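Transcriptional repressor (Vibrio fischeri, PDB 3KV1) is probably the sugar-binding part of a DNA-binding transcriptional repressor of the SorC family, thought to recognise a carbohydrate ligand. Local coordinates at residues A[187-192]-A[243-248]; A[141-146]-A[211-216]; A[173-178]-A[203-208]; A[232-237]-A[256-261]. All coordinates share one frame; numbering follows the deposited sequence.

Contact 1: residues A[187-192]-A[243-248]; sequences GDIGGF and TGVIDV
One methyl group carries this contact: CD1 of I189, at the end of strand 185-189, sits against both V245 and I246 in the loop before strand 248-252. Coming into that loop, T243 does not reach I189, but its OG1 closes an ST turn. It accepts from V245 N at 3.2 Å in a nearly straight bond and is also hydrogen-bonded to A240 O. G244 follows with a positive phi of 85°, the point where the chain leaves helical angles. V245 then aims its side chain at the strand, and CG2 comes to 4.2 Å from I189 CD1. I246 starts off across this direction, yet its CG1 approaches I189 CD1 at 4.3 Å, so the two residues meet the same methyl. I189 can serve both because its CG1 lies anti to the backbone N (chi1 -173°), carrying CD1 out from the strand. D247, beyond the contact, accepts from V224 N through OD2.

Past I189 the strand ends in a tight turn with positive phi at G190 and G191. I189 O lies 3.6 Å above the ring of F192, over its centre. D188 OD2 receives G191 N at 2.9 Å from above the carboxylate plane, forming an Asx motif, and it also bonds a glycerol that probably came from the crystallisation liquor. The contact thus joins a strand paired antiparallel with 151-158 and 193-196 to the helix-to-strand loop between 234-242 and 248-252, within the alpha/beta sheet of a domain assigned to the Rossmann-like clan.

Contact 2: residues A[141-146]-A[211-216]; sequences ETLSQA and IGLEME
L213 faces L143 and A146 across a van der Waals junction between helix 137-147 and the loop leading into helix 215-219, in which methyls touch both methyls and backbone. From its backbone, CB of L213 sets out across the direction of the helix rather than at it. CG lies anti to the carbonyl carbon (chi1 -65°), which swings the two methyls round to the helix surface. CD1 then rests 4.1 Å from A146 CB. The other branch, CD2, comes to 3.8 Å from L143 O and touches L143 CD2 at 4.1 Å, while A146 CB lies 4.2 Å from it. The tip of L213 therefore fits between two residues one helical turn apart, on the same side of the helix.

L143 returns the contact a step earlier in the loop: its CD2 rests on the G212-L213 peptide, 4.0 Å from G212 C and 4.1 Å from L213 N. Just downstream, E214 takes the N-cap position of helix 215-219, and its N is held by D217 OD2.

Around the contact, A146 also packs on V85 of strand 83-86, L143 reaches M134 of helix 127-134, and the loop is tied by the backbone of L213 to A87. Helix 137-147 thus lies between strand 83-86, helix 127-134 and the loop that runs into helix 215-219.

Contact 3: residues A[173-178]-A[203-208]; sequences PKEFVE and DTLMRG
E175 OE2 is the polar atom where helix 173-181 meets the 203-208 loop: it forms a salt bridge with R209 NH2, and the methyl CD1 of L205 presses against it at 3.5 Å. The E175 chain runs out extended beyond CG, which lies anti to the carbonyl carbon (chi1 -69°). L205 crosses it at about a right angle, so a leucine methyl meets a carboxylate oxygen whose charge R209 probably balances.

The loop itself, lying between strand 193-196 and helix 215-219, is shaped by an ST turn: T204 OG1 accepts from M206 N at 3.1 Å in a fairly straight bond (166°). The selenomethionine M206 meets F176. The modelled M206 chain bends at chi3 and brings CE to 3.9 Å from F176 CE1 and 4.0 Å from F176 CD1, an oblique approach to the ring; M206 has a second conformer, so this detail is less certain. M159 of helix 159-162 touches both side chains.

Just before E175, K174 reaches one turn forward along the helix, its NZ bridging to E178 OE2 at 2.8 Å on the oxygen's syn lone pair, an i to i+4 salt bridge.

Contact 4: residues A[232-237]-A[256-261]; sequences RKALSI and AMALLN
No ring or side-chain amide lies between A234 and I237 on one helix and A258 and L259 on the other; the one carbonyl oxygen in the contact, A234 O, lies 4.2 Å from L259 CD2. The rest is aliphatic. A234 CB and A258 CB meet at 3.9 Å, where the backbones come closest, with A234 CA 6.6 Å from A258 CA, an approach consistent with two small residues facing each other there.

Alongside, I237 and L259 cross at about a right angle. I237 CG2, anti to the backbone N, touches L259 CD2 at 3.8 Å and L259 CD1 at 3.9 Å, while CD2 also lies 4.1 Å from I237 CB. Both leucine methyls thus press on the isoleucine methyl from one side.

Helix 234-242 is the connection of a beta-alpha-beta crossover between the parallel strands 223-227 and 248-252, and helix 253-264 follows the second of these, so the contact joins neighbouring helices along the sheet. I237 packs on I156 of strand 151-158, and L259 continues onto F20 of helix 10-20. At the start of helix 234-242, K233 holds the N-cap position, and its NZ makes salt bridges with E161 and E230.

In the fold
Contact 1 lies deepest, its centre about 6 Å from that of the chain, and contact 3 farthest out, at about 19 Å. Contacts 1, 2 and 4 are buried and apolar; contact 3, only partly buried, adds a charged carboxylate to its hydrophobic pair. Contacts 1 and 2 meet directly: F192 CD1 lies 3.1 Å from L213 O, and M215 packs on I189. Contacts 2 and 3 share the loop before helix 215-219, where a long, weak ion pair of E214 with R207 is doubtful, resting on one of two R207 conformers. Helix 234-242 serves contact 4 and leads into the loop of contact 1. Contacts 2 and 4 lie on opposite sides of the chain's centre.

Contact 1: residues A[187-192]-A[243-248]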
loop_
_atom_site.group_PDB
_atom_site.type_symbol
_atom_site.label_atom_id
_atom_site.label_comp_id
_atom_site.label_asym_id
_atom_site.label_seq_id
_atom_site.Cartn_x
_atom_site.Cartn_y
_atom_site.Cartn_z
ATOM N N GLY A 187 2.589 -5.904 -26.672
ATOM C CA GLY A 187 2.271 -6.490 -25.378
ATOM C C GLY A 187 2.929 -5.784 -24.217
ATOM O O GLY A 187 3.768 -4.886 -24.410
ATOM N N ASP A 188 2.508 -6.159 -23.005
ATOM C CA ASP A 188 3.180 -5.672 -21.801
ATOM C C ASP A 188 3.642 -6.853 -20.980
ATOM O O ASP A 188 3.137 -7.982 -21.109
ATOM C CB ASP A 188 2.246 -4.872 -20.896
ATOM C CG ASP A 188 1.305 -5.774 -20.101
ATOM O OD1 ASP A 188 0.165 -5.944 -20.556
ATOM O OD2 ASP A 188 1.684 -6.355 -19.038
ATOM N N ILE A 189 4.606 -6.566 -20.124
ATOM C CA ILE A 189 5.041 -7.501 -19.104
ATOM C C ILE A 189 4.878 -6.866 -17.741
ATOM O O ILE A 189 5.408 -5.780 -17.480
ATOM C CB ILE A 189 6.481 -7.988 -19.350
ATOM C CG1 ILE A 189 6.848 -9.099 -18.348
ATOM C CG2 ILE A 189 7.473 -6.829 -19.346
ATOM C CD1 ILE A 189 7.947 -10.074 -18.869
ATOM N N GLY A 190 4.143 -7.562 -16.873
ATOM C CA GLY A 190 3.915 -7.150 -15.500
ATOM C C GLY A 190 2.989 -5.954 -15.331
ATOM O O GLY A 190 2.673 -5.538 -14.191
ATOM N N GLY A 191 2.534 -5.406 -16.449
ATOM C CA GLY A 191 1.809 -4.142 -16.442
ATOM C C GLY A 191 2.660 -2.902 -16.580
ATOM O O GLY A 191 2.153 -1.792 -16.837
ATOM N N PHE A 192 3.969 -3.071 -16.435
ATOM C CA PHE A 192 4.846 -1.908 -16.256
ATOM C C PHE A 192 5.797 -1.596 -17.394
ATOM O O PHE A 192 6.437 -0.533 -17.383
ATOM C CB PHE A 192 5.614 -1.998 -14.923
ATOM C CG PHE A 192 6.348 -3.315 -14.712
ATOM C CD1 PHE A 192 7.512 -3.606 -15.424
ATOM C CD2 PHE A 192 5.881 -4.236 -13.775
ATOM C CE1 PHE A 192 8.187 -4.825 -15.216
ATOM C CE2 PHE A 192 6.559 -5.438 -13.529
ATOM C CZ PHE A 192 7.714 -5.727 -14.263
ATOM N N THR A 243 12.372 -10.545 -25.789
ATOM C CA THR A 243 13.094 -9.515 -25.032
ATOM C C THR A 243 14.276 -10.125 -24.331
ATOM O O THR A 243 15.189 -9.416 -23.937
ATOM C CB THR A 243 12.266 -8.898 -23.893
ATOM O OG1 THR A 243 11.958 -9.921 -22.933
ATOM C CG2 THR A 243 11.009 -8.269 -24.426
ATOM N N GLY A 244 14.222 -11.433 -24.122
ATOM C CA GLY A 244 15.282 -12.163 -23.446
ATOM C C GLY A 244 15.192 -12.165 -21.923
ATOM O O GLY A 244 16.042 -12.754 -21.247
ATOM N N VAL A 245 14.190 -11.502 -21.351
ATOM C CA VAL A 245 14.206 -11.401 -19.884
ATOM C C VAL A 245 13.573 -12.561 -19.146
ATOM O O VAL A 245 13.728 -12.662 -17.905
ATOM C CB VAL A 245 13.597 -10.088 -19.369
ATOM C CG1 VAL A 245 14.255 -8.884 -20.044
ATOM C CG2 VAL A 245 12.105 -10.077 -19.607
ATOM N N ILE A 246 12.859 -13.426 -19.855
ATOM C CA ILE A 246 12.083 -14.465 -19.172
ATOM C C ILE A 246 12.921 -15.685 -18.844
ATOM O O ILE A 246 13.681 -16.164 -19.707
ATOM C CB ILE A 246 10.892 -14.872 -20.016
ATOM C CG1 ILE A 246 9.967 -13.673 -20.172
ATOM C CG2 ILE A 246 10.128 -16.021 -19.342
ATOM C CD1 ILE A 246 8.803 -13.969 -21.113
ATOM N N ASP A 247 12.826 -16.157 -17.600
ATOM C CA ASP A 247 13.533 -17.373 -17.219
ATOM C C ASP A 247 12.628 -18.599 -17.105
ATOM O O ASP A 247 13.040 -19.726 -17.418
ATOM C CB ASP A 247 14.286 -17.114 -15.942
ATOM C CG ASP A 247 15.189 -15.896 -16.075
ATOM O OD1 ASP A 247 16.134 -15.986 -16.904
ATOM O OD2 ASP A 247 14.931 -14.846 -15.411
ATOM N N VAL A 248 11.409 -18.390 -16.618
ATOM C CA VAL A 248 10.469 -19.491 -16.486
ATOM C C VAL A 248 9.159 -19.106 -17.197
ATOM O O VAL A 248 8.538 -18.084 -16.854
ATOM C CB VAL A 248 10.169 -19.753 -15.013
ATOM C CG1 VAL A 248 9.102 -20.832 -14.864
ATOM C CG2 VAL A 248 11.460 -20.131 -14.226
#

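Contact 2: residues A[141-146]-A[211-216]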
loop_
_atom_site.group_PDB
_atom_site.type_symbol
_atom_site.label_atom_id
_atom_site.label_comp_id
_atom_site.label_asym_id
_atom_site.label_seq_id
_atom_site.Cartn_x
_atom_site.Cartn_y
_atom_site.Cartn_z
ATOM N N GLU A 141 13.100 3.513 -2.839
ATOM C CA GLU A 141 13.547 2.454 -1.953
ATOM C C GLU A 141 12.831 1.154 -2.295
ATOM O O GLU A 141 13.460 0.103 -2.371
ATOM C CB GLU A 141 13.351 2.771 -0.464
ATOM C CG GLU A 141 14.018 1.731 0.419
ATOM C CD GLU A 141 13.862 2.020 1.906
ATOM O OE1 GLU A 141 14.046 3.190 2.320
ATOM O OE2 GLU A 141 13.565 1.068 2.665
ATOM N N THR A 142 11.519 1.223 -2.519
ATOM C CA THR A 142 10.772 0.006 -2.806
ATOM C C THR A 142 11.159 -0.533 -4.177
ATOM O O THR A 142 11.297 -1.744 -4.360
ATOM C CB THR A 142 9.243 0.229 -2.707
ATOM O OG1 THR A 142 8.933 0.615 -1.362
ATOM C CG2 THR A 142 8.484 -1.063 -3.024
ATOM N N LEU A 143 11.300 0.355 -5.149
ATOM C CA LEU A 143 11.709 -0.091 -6.483
ATOM C C LEU A 143 13.089 -0.750 -6.436
ATOM O O LEU A 143 13.349 -1.702 -7.170
ATOM C CB LEU A 143 11.703 1.059 -7.488
ATOM C CG LEU A 143 10.335 1.587 -7.887
ATOM C CD1 LEU A 143 10.533 2.656 -8.964
ATOM C CD2 LEU A 143 9.468 0.445 -8.400
ATOM N N SER A 144 13.973 -0.256 -5.570
ATOM C CA SER A 144 15.276 -0.896 -5.399
ATOM C C SER A 144 15.142 -2.286 -4.785
ATOM O O SER A 144 15.843 -3.212 -5.194
ATOM C CB SER A 144 16.246 -0.033 -4.587
ATOM O OG SER A 144 16.785 0.994 -5.393
ATOM N N GLN A 145 14.234 -2.442 -3.829
ATOM C CA GLN A 145 13.978 -3.775 -3.274
ATOM C C GLN A 145 13.443 -4.732 -4.357
ATOM O O GLN A 145 13.801 -5.919 -4.419
ATOM C CB GLN A 145 13.003 -3.725 -2.088
ATOM C CG GLN A 145 13.593 -3.024 -0.850
ATOM C CD GLN A 145 14.997 -3.520 -0.513
ATOM O OE1 GLN A 145 15.964 -2.742 -0.508
ATOM N NE2 GLN A 145 15.122 -4.826 -0.245
ATOM N N ALA A 146 12.603 -4.221 -5.239
ATOM C CA ALA A 146 12.020 -5.106 -6.233
ATOM C C ALA A 146 13.102 -5.477 -7.244
ATOM O O ALA A 146 13.146 -6.594 -7.731
ATOM C CB ALA A 146 10.811 -4.432 -6.927
ATOM N N ILE A 211 4.097 3.864 -13.292
ATOM C CA ILE A 211 5.103 3.893 -12.266
ATOM C C ILE A 211 5.411 2.477 -11.822
ATOM O O ILE A 211 4.546 1.788 -11.286
ATOM C CB ILE A 211 4.619 4.698 -11.049
ATOM C CG1 ILE A 211 4.525 6.179 -11.467
ATOM C CG2 ILE A 211 5.623 4.550 -9.924
ATOM C CD1 ILE A 211 3.936 7.054 -10.443
ATOM N N GLY A 212 6.629 2.027 -12.076
ATOM C CA GLY A 212 6.987 0.668 -11.685
ATOM C C GLY A 212 8.349 0.338 -12.249
ATOM O O GLY A 212 9.053 1.250 -12.707
ATOM N N LEU A 213 8.728 -0.938 -12.197
ATOM C CA LEU A 213 9.971 -1.406 -12.838
ATOM C C LEU A 213 9.984 -1.259 -14.359
ATOM O O LEU A 213 8.969 -0.950 -14.984
ATOM C CB LEU A 213 10.223 -2.876 -12.499
ATOM C CG LEU A 213 10.507 -3.229 -11.029
ATOM C CD1 LEU A 213 10.820 -4.710 -10.989
ATOM C CD2 LEU A 213 11.672 -2.403 -10.462
ATOM N N GLU A 214 11.160 -1.459 -14.951
ATOM C CA GLU A 214 11.296 -1.460 -16.411
ATOM C C GLU A 214 11.988 -2.723 -16.914
ATOM O O GLU A 214 12.463 -3.554 -16.129
ATOM C CB GLU A 214 12.054 -0.215 -16.892
ATOM C CG GLU A 214 13.450 -0.087 -16.321
ATOM C CD GLU A 214 14.162 1.166 -16.808
ATOM O OE1 GLU A 214 14.010 2.224 -16.166
ATOM O OE2 GLU A 214 14.864 1.094 -17.839
HETATM N N MSE A 215 12.038 -2.858 -18.235
HETATM C CA MSE A 215 12.572 -4.079 -18.859
HETATM C C MSE A 215 13.996 -4.397 -18.401
HETATM O O MSE A 215 14.321 -5.546 -18.129
HETATM C CB MSE A 215 12.566 -3.945 -20.389
HETATM C CG MSE A 215 12.795 -5.280 -21.052
HETATM SE SE MSE A 215 11.165 -6.314 -20.900
HETATM C CE MSE A 215 9.947 -5.176 -21.899
ATOM N N GLU A 216 14.841 -3.385 -18.296
ATOM C CA GLU A 216 16.217 -3.635 -17.864
ATOM C C GLU A 216 16.310 -4.199 -16.439
ATOM O O GLU A 216 17.249 -4.921 -16.110
ATOM C CB GLU A 216 17.068 -2.377 -17.998
ATOM C CG GLU A 216 18.557 -2.651 -17.951
ATOM C CD GLU A 216 19.050 -3.543 -19.098
ATOM O OE1 GLU A 216 18.381 -3.633 -20.156
ATOM O OE2 GLU A 216 20.122 -4.158 -18.937
#

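Contact 3: residues A[173-178]-A[203-208]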
loop_
_atom_site.group_PDB
_atom_site.type_symbol
_atom_site.label_atom_id
_atom_site.label_comp_id
_atom_site.label_asym_id
_atom_site.label_seq_id
_atom_site.Cartn_x
_atom_site.Cartn_y
_atom_site.Cartn_z
ATOM N N PRO A 173 -7.613 7.286 -26.169
ATOM C CA PRO A 173 -7.799 6.194 -27.138
ATOM C C PRO A 173 -6.896 6.404 -28.360
ATOM O O PRO A 173 -6.300 5.458 -28.880
ATOM C CB PRO A 173 -9.280 6.335 -27.542
ATOM C CG PRO A 173 -9.932 6.979 -26.323
ATOM C CD PRO A 173 -8.886 7.908 -25.756
ATOM N N LYS A 174 -6.814 7.645 -28.830
ATOM C CA LYS A 174 -5.959 7.962 -29.972
ATOM C C LYS A 174 -4.498 7.589 -29.686
ATOM O O LYS A 174 -3.846 6.937 -30.507
ATOM C CB LYS A 174 -6.089 9.442 -30.342
ATOM C CG LYS A 174 -5.209 9.891 -31.492
ATOM C CD LYS A 174 -5.520 11.346 -31.862
ATOM C CE LYS A 174 -4.665 11.850 -33.038
ATOM N NZ LYS A 174 -3.217 11.854 -32.667
ATOM N N GLU A 175 -3.995 7.984 -28.515
ATOM C CA GLU A 175 -2.627 7.638 -28.108
ATOM C C GLU A 175 -2.416 6.121 -28.032
ATOM O O GLU A 175 -1.368 5.596 -28.421
ATOM C CB GLU A 175 -2.285 8.290 -26.748
ATOM C CG GLU A 175 -2.155 9.809 -26.825
ATOM C CD GLU A 175 -1.737 10.448 -25.499
ATOM O OE1 GLU A 175 -2.467 10.320 -24.478
ATOM O OE2 GLU A 175 -0.666 11.082 -25.480
ATOM N N PHE A 176 -3.429 5.426 -27.534
ATOM C CA PHE A 176 -3.389 3.966 -27.407
ATOM C C PHE A 176 -3.256 3.248 -28.758
ATOM O O PHE A 176 -2.416 2.370 -28.941
ATOM C CB PHE A 176 -4.646 3.494 -26.676
ATOM C CG PHE A 176 -4.586 2.065 -26.227
ATOM C CD1 PHE A 176 -3.907 1.725 -25.063
ATOM C CD2 PHE A 176 -5.200 1.067 -26.965
ATOM C CE1 PHE A 176 -3.847 0.410 -24.639
ATOM C CE2 PHE A 176 -5.145 -0.252 -26.544
ATOM C CZ PHE A 176 -4.465 -0.577 -25.385
ATOM N N VAL A 177 -4.077 3.636 -29.733
ATOM C CA VAL A 177 -3.978 3.019 -31.036
ATOM C C VAL A 177 -2.630 3.344 -31.634
ATOM O O VAL A 177 -2.010 2.493 -32.267
ATOM C CB VAL A 177 -5.071 3.547 -32.008
ATOM C CG1 VAL A 177 -4.749 3.105 -33.425
ATOM C CG2 VAL A 177 -6.431 3.068 -31.556
ATOM N N GLU A 178 -2.165 4.576 -31.422
ATOM C CA GLU A 178 -0.861 4.994 -31.945
ATOM C C GLU A 178 0.337 4.268 -31.321
ATOM O O GLU A 178 1.317 4.009 -32.001
ATOM C CB GLU A 178 -0.698 6.510 -31.861
ATOM C CG GLU A 178 -1.509 7.192 -32.961
ATOM C CD GLU A 178 -1.727 8.671 -32.752
ATOM O OE1 GLU A 178 -1.117 9.233 -31.819
ATOM O OE2 GLU A 178 -2.531 9.256 -33.531
ATOM N N ASP A 203 10.404 2.859 -27.611
ATOM C CA ASP A 203 10.068 4.147 -27.051
ATOM C C ASP A 203 8.581 4.323 -27.314
ATOM O O ASP A 203 8.158 4.507 -28.452
ATOM C CB ASP A 203 10.883 5.275 -27.711
ATOM C CG ASP A 203 10.889 5.191 -29.241
ATOM O OD1 ASP A 203 10.635 4.096 -29.793
ATOM O OD2 ASP A 203 11.165 6.226 -29.892
ATOM N N THR A 204 7.769 4.211 -26.274
ATOM C CA THR A 204 6.354 4.501 -26.438
ATOM C C THR A 204 5.919 5.511 -25.367
ATOM O O THR A 204 6.465 5.526 -24.263
ATOM C CB THR A 204 5.505 3.217 -26.336
ATOM O OG1 THR A 204 4.119 3.564 -26.277
ATOM C CG2 THR A 204 5.881 2.399 -25.095
ATOM N N LEU A 205 4.943 6.348 -25.708
ATOM C CA LEU A 205 4.361 7.273 -24.717
ATOM C C LEU A 205 3.749 6.537 -23.539
ATOM O O LEU A 205 3.623 7.115 -22.451
ATOM C CB LEU A 205 3.256 8.127 -25.372
ATOM C CG LEU A 205 3.619 9.165 -26.424
ATOM C CD1 LEU A 205 2.361 9.946 -26.824
ATOM C CD2 LEU A 205 4.698 10.113 -25.919
HETATM N N MSE A 206 3.356 5.283 -23.766
HETATM C CA MSE A 206 2.652 4.493 -22.752
HETATM C C MSE A 206 3.393 4.426 -21.435
HETATM O O MSE A 206 2.806 4.612 -20.380
HETATM C CB MSE A 206 2.419 3.058 -23.238
HETATM C CG MSE A 206 1.781 2.968 -24.592
HETATM SE SE MSE A 206 0.925 1.216 -24.849
HETATM C CE MSE A 206 -0.323 1.333 -23.309
ATOM N N ARG A 207 4.679 4.113 -21.505
ATOM C CA ARG A 207 5.453 3.877 -20.303
ATOM C C ARG A 207 5.658 5.182 -19.529
ATOM O O ARG A 207 5.876 5.160 -18.305
ATOM C CB ARG A 207 6.779 3.183 -20.648
ATOM C CG ARG A 207 7.543 2.654 -19.447
ATOM C CD ARG A 207 9.010 2.457 -19.810
ATOM N NE ARG A 207 9.883 3.188 -18.897
ATOM C CZ ARG A 207 11.187 3.349 -19.074
ATOM N NH1 ARG A 207 11.785 2.833 -20.138
ATOM N NH2 ARG A 207 11.891 4.033 -18.185
ATOM N N GLY A 208 5.555 6.322 -20.218
ATOM C CA GLY A 208 5.574 7.591 -19.496
ATOM C C GLY A 208 4.376 7.768 -18.562
ATOM O O GLY A 208 4.304 8.731 -17.804
#

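Contact 4: residues A[232-237]-A[256-261]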
loop_
_atom_site.group_PDB
_atom_site.type_symbol
_atom_site.label_atom_id
_atom_site.label_comp_id
_atom_site.label_asym_id
_atom_site.label_seq_id
_atom_site.Cartn_x
_atom_site.Cartn_y
_atom_site.Cartn_z
ATOM N N ARG A 232 -4.620 -17.044 -28.385
ATOM C CA ARG A 232 -4.894 -15.926 -29.284
ATOM C C ARG A 232 -3.949 -14.748 -29.013
ATOM O O ARG A 232 -3.845 -13.831 -29.838
ATOM C CB ARG A 232 -6.356 -15.478 -29.197
ATOM C CG ARG A 232 -7.343 -16.454 -29.801
ATOM C CD ARG A 232 -7.213 -16.494 -31.324
ATOM N NE ARG A 232 -8.389 -17.098 -31.931
ATOM C CZ ARG A 232 -8.404 -17.675 -33.127
ATOM N NH1 ARG A 232 -7.295 -17.737 -33.851
ATOM N NH2 ARG A 232 -9.530 -18.200 -33.594
ATOM N N LYS A 233 -3.239 -14.804 -27.886
ATOM C CA LYS A 233 -2.284 -13.750 -27.506
ATOM C C LYS A 233 -0.849 -14.216 -27.769
ATOM O O LYS A 233 0.114 -13.674 -27.260
ATOM C CB LYS A 233 -2.495 -13.330 -26.046
ATOM C CG LYS A 233 -3.880 -12.749 -25.815
ATOM C CD LYS A 233 -4.026 -12.219 -24.398
ATOM C CE LYS A 233 -5.457 -11.744 -24.125
ATOM N NZ LYS A 233 -5.632 -11.410 -22.661
ATOM N N ALA A 234 -0.715 -15.218 -28.635
ATOM C CA ALA A 234 0.607 -15.754 -28.932
ATOM C C ALA A 234 1.583 -14.702 -29.477
ATOM O O ALA A 234 2.772 -14.787 -29.207
ATOM C CB ALA A 234 0.501 -16.954 -29.894
ATOM N N LEU A 235 1.120 -13.721 -30.253
ATOM C CA LEU A 235 2.066 -12.683 -30.692
ATOM C C LEU A 235 2.697 -11.907 -29.522
ATOM O O LEU A 235 3.909 -11.577 -29.532
ATOM C CB LEU A 235 1.399 -11.717 -31.665
ATOM C CG LEU A 235 0.996 -12.304 -33.016
ATOM C CD1 LEU A 235 0.844 -11.155 -34.003
ATOM C CD2 LEU A 235 2.032 -13.309 -33.527
ATOM N N SER A 236 1.889 -11.582 -28.516
ATOM C CA SER A 236 2.414 -10.907 -27.335
ATOM C C SER A 236 3.405 -11.776 -26.588
ATOM O O SER A 236 4.411 -11.282 -26.077
ATOM C CB SER A 236 1.269 -10.518 -26.391
ATOM O OG SER A 236 0.345 -9.701 -27.100
ATOM N N ILE A 237 3.107 -13.068 -26.496
ATOM C CA ILE A 237 3.967 -13.982 -25.752
ATOM C C ILE A 237 5.294 -14.120 -26.503
ATOM O O ILE A 237 6.366 -14.152 -25.868
ATOM C CB ILE A 237 3.333 -15.372 -25.554
ATOM C CG1 ILE A 237 2.029 -15.235 -24.754
ATOM C CG2 ILE A 237 4.307 -16.298 -24.823
ATOM C CD1 ILE A 237 1.142 -16.515 -24.796
ATOM N N ALA A 256 2.235 -23.156 -26.284
ATOM C CA ALA A 256 3.559 -23.726 -26.528
ATOM C C ALA A 256 3.711 -24.128 -27.994
ATOM O O ALA A 256 4.739 -23.850 -28.621
ATOM C CB ALA A 256 3.808 -24.932 -25.630
HETATM N N MSE A 257 2.692 -24.803 -28.532
HETATM C CA MSE A 257 2.680 -25.220 -29.952
HETATM C C MSE A 257 2.784 -24.002 -30.849
HETATM O O MSE A 257 3.541 -23.998 -31.824
HETATM C CB MSE A 257 1.400 -25.985 -30.253
HETATM C CG MSE A 257 1.352 -27.291 -29.548
HETATM SE SE MSE A 257 -0.334 -28.171 -29.957
HETATM C CE MSE A 257 0.207 -29.990 -29.494
ATOM N N ALA A 258 2.047 -22.942 -30.504
ATOM C CA ALA A 258 2.062 -21.700 -31.296
ATOM C C ALA A 258 3.458 -21.065 -31.345
ATOM O O ALA A 258 3.899 -20.621 -32.423
ATOM C CB ALA A 258 1.052 -20.677 -30.735
ATOM N N LEU A 259 4.120 -21.026 -30.186
ATOM C CA LEU A 259 5.456 -20.426 -30.029
ATOM C C LEU A 259 6.488 -21.195 -30.842
ATOM O O LEU A 259 7.339 -20.586 -31.501
ATOM C CB LEU A 259 5.875 -20.435 -28.570
ATOM C CG LEU A 259 5.004 -19.512 -27.697
ATOM C CD1 LEU A 259 5.336 -19.741 -26.245
ATOM C CD2 LEU A 259 5.175 -18.055 -28.107
ATOM N N LEU A 260 6.414 -22.530 -30.786
ATOM C CA LEU A 260 7.363 -23.367 -31.522
ATOM C C LEU A 260 7.151 -23.231 -33.021
ATOM O O LEU A 260 8.111 -23.227 -33.799
ATOM C CB LEU A 260 7.283 -24.833 -31.085
ATOM C CG LEU A 260 7.733 -25.034 -29.633
ATOM C CD1 LEU A 260 7.427 -26.468 -29.194
ATOM C CD2 LEU A 260 9.221 -24.708 -29.493
ATOM N N ASN A 261 5.887 -23.154 -33.434
ATOM C CA ASN A 261 5.575 -22.885 -34.825
ATOM C C ASN A 261 6.076 -21.530 -35.297
ATOM O O ASN A 261 6.676 -21.427 -36.367
ATOM C CB ASN A 261 4.065 -22.988 -35.048
ATOM C CG ASN A 261 3.692 -22.968 -36.507
ATOM O OD1 ASN A 261 4.091 -23.859 -37.280
ATOM N ND2 ASN A 261 2.885 -21.983 -36.894
#